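Local coordinates for protein probable exosome complex exonuclease 2 (Methanothermobacter thermautotrophicus, PDB 2WNR) that is probably a non-catalytic subunit of the RNA-degrading exosome that helps to shape the active site of its Rrp41 partner, at residues A[118-123]-A[187-192]. Numbering follows the deposited sequence.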
loop_
_atom_site.group_PDB
_atom_site.type_symbol
_atom_site.label_atom_id
_atom_site.label_comp_id
_atom_site.label_asym_id
_atom_site.label_seq_id
_atom_site.Cartn_x
_atom_site.Cartn_y
_atom_site.Cartn_z
ATOM N N SER A 118 -31.685 6.805 4.706
ATOM C CA SER A 118 -32.888 7.498 4.274
ATOM C C SER A 118 -33.572 6.746 3.124
ATOM O O SER A 118 -34.720 7.038 2.776
ATOM C CB SER A 118 -32.549 8.920 3.838
ATOM O OG SER A 118 -31.779 8.917 2.649
ATOM N N ARG A 119 -32.861 5.773 2.552
ATOM C CA ARG A 119 -33.343 4.986 1.408
ATOM C C ARG A 119 -33.756 5.929 0.279
ATOM O O ARG A 119 -34.785 5.748 -0.381
ATOM C CB ARG A 119 -34.468 4.004 1.813
ATOM C CG ARG A 119 -34.170 3.185 3.087
ATOM C CD ARG A 119 -34.688 1.746 3.022
ATOM N NE ARG A 119 -36.110 1.691 2.740
ATOM C CZ ARG A 119 -36.722 1.171 1.673
ATOM N NH1 ARG A 119 -36.077 0.559 0.679
ATOM N NH2 ARG A 119 -38.042 1.267 1.630
ATOM N N MET A 120 -32.920 6.941 0.084
ATOM C CA MET A 120 -33.114 7.985 -0.907
ATOM C C MET A 120 -33.141 7.432 -2.315
ATOM O O MET A 120 -33.945 7.863 -3.142
ATOM C CB MET A 120 -31.986 8.996 -0.786
ATOM C CG MET A 120 -31.893 9.990 -1.913
ATOM S SD MET A 120 -30.803 11.336 -1.442
ATOM C CE MET A 120 -30.976 12.367 -2.898
ATOM N N ILE A 121 -32.265 6.470 -2.580
ATOM C CA ILE A 121 -32.176 5.838 -3.888
ATOM C C ILE A 121 -32.680 4.396 -3.818
ATOM O O ILE A 121 -32.265 3.633 -2.954
ATOM C CB ILE A 121 -30.728 5.926 -4.428
ATOM C CG1 ILE A 121 -30.407 7.374 -4.754
ATOM C CG2 ILE A 121 -30.541 5.077 -5.679
ATOM C CD1 ILE A 121 -28.957 7.696 -4.629
ATOM N N ASP A 122 -33.593 4.043 -4.715
ATOM C CA ASP A 122 -34.102 2.673 -4.795
ATOM C C ASP A 122 -33.100 1.786 -5.526
ATOM O O ASP A 122 -33.201 1.596 -6.745
ATOM C CB ASP A 122 -35.457 2.632 -5.502
ATOM C CG ASP A 122 -36.251 1.356 -5.199
ATOM O OD1 ASP A 122 -35.717 0.445 -4.525
ATOM O OD2 ASP A 122 -37.421 1.268 -5.635
ATOM N N LEU A 123 -32.135 1.259 -4.770
ATOM C CA LEU A 123 -31.099 0.367 -5.304
ATOM C C LEU A 123 -31.667 -0.825 -6.108
ATOM O O LEU A 123 -31.014 -1.329 -7.020
ATOM C CB LEU A 123 -30.177 -0.141 -4.183
ATOM C CG LEU A 123 -29.556 0.840 -3.174
ATOM C CD1 LEU A 123 -28.720 0.134 -2.096
ATOM C CD2 LEU A 123 -28.792 2.017 -3.803
ATOM N N LEU A 187 -31.889 9.296 -11.660
ATOM C CA LEU A 187 -31.817 8.225 -10.674
ATOM C C LEU A 187 -33.181 8.071 -10.003
ATOM O O LEU A 187 -33.864 9.072 -9.774
ATOM C CB LEU A 187 -30.748 8.501 -9.619
ATOM C CG LEU A 187 -29.275 8.521 -10.026
ATOM C CD1 LEU A 187 -28.415 8.860 -8.820
ATOM C CD2 LEU A 187 -28.836 7.205 -10.638
ATOM N N PRO A 188 -33.590 6.817 -9.703
ATOM C CA PRO A 188 -34.826 6.612 -8.941
ATOM C C PRO A 188 -34.671 7.179 -7.524
ATOM O O PRO A 188 -34.074 6.544 -6.645
ATOM C CB PRO A 188 -34.994 5.086 -8.929
ATOM C CG PRO A 188 -33.605 4.543 -9.160
ATOM C CD PRO A 188 -32.932 5.540 -10.052
ATOM N N VAL A 189 -35.180 8.391 -7.333
ATOM C CA VAL A 189 -35.100 9.075 -6.052
ATOM C C VAL A 189 -36.441 8.916 -5.350
ATOM O O VAL A 189 -37.461 9.405 -5.836
ATOM C CB VAL A 189 -34.746 10.572 -6.234
ATOM C CG1 VAL A 189 -34.808 11.310 -4.906
ATOM C CG2 VAL A 189 -33.365 10.720 -6.863
ATOM N N ASN A 190 -36.436 8.216 -4.219
ATOM C CA ASN A 190 -37.664 7.978 -3.462
ATOM C C ASN A 190 -38.033 9.128 -2.531
ATOM O O ASN A 190 -39.217 9.440 -2.352
ATOM C CB ASN A 190 -37.566 6.668 -2.678
ATOM C CG ASN A 190 -37.899 5.449 -3.526
ATOM O OD1 ASN A 190 -38.518 5.557 -4.586
ATOM N ND2 ASN A 190 -37.492 4.277 -3.054
ATOM N N ARG A 191 -37.006 9.746 -1.946
ATOM C CA ARG A 191 -37.161 10.837 -0.983
ATOM C C ARG A 191 -35.839 11.555 -0.705
ATOM O O ARG A 191 -34.771 11.086 -1.091
ATOM C CB ARG A 191 -37.787 10.344 0.331
ATOM C CG ARG A 191 -37.271 9.006 0.875
ATOM C CD ARG A 191 -38.146 8.566 2.037
ATOM N NE ARG A 191 -38.066 7.134 2.323
ATOM C CZ ARG A 191 -38.777 6.187 1.705
ATOM N NH1 ARG A 191 -38.629 4.915 2.059
ATOM N NH2 ARG A 191 -39.625 6.497 0.730
ATOM N N LYS A 192 -35.924 12.705 -0.045
ATOM C CA LYS A 192 -34.740 13.492 0.282
ATOM C C LYS A 192 -34.498 13.494 1.777
ATOM O O LYS A 192 -35.424 13.315 2.568
ATOM C CB LYS A 192 -34.881 14.932 -0.217
ATOM C CG LYS A 192 -34.496 15.134 -1.677
ATOM C CD LYS A 192 -35.142 16.383 -2.260
ATOM C CE LYS A 192 -36.523 16.077 -2.800
ATOM N NZ LYS A 192 -37.242 17.314 -3.207
#
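I121 and V189 face each other as a non-hydrogen-bonded pair in a single antiparallel bridge, closed at one end by N190 N to M120 O (2.7 Å) and at the other by D122 N to P188 O (3.2 Å). P188 lacks an N-H, but here only its carbonyl is needed. The packed side is apolar: M120, with CG anti to its backbone N (chi1 169°) and an extended thioether chain, passes V189 CG1 at 4.4 Å from its own CG and reaches V159 of helix 150-164. The branched I121 meets L187, CD1 to CD1 at 4.4 Å, and both rest on L162 of that helix.

The other side is looser and polar. N190 ND2 lies 3.6 Å from D122 CB, with amide and carboxylate planes 48° apart. The side chains of R119 and R191 run alongside each other, their guanidinium planes turned 73° apart, with NH2 of R119 3.7 Å from NH1 of R191, a pairing of like charges that E228, touching R191, may ease. R191 NE lies 3.4 Å from S118 O. Replacing R191 by alanine would probably leave S118 O without the nearby NE and R119 without the chain alongside it. R119, with positive phi, ends helix 102-117 in a Schellman motif, and the bridge ties this helix exit to the connection leading into strand 193-201 of the RNase PH fold.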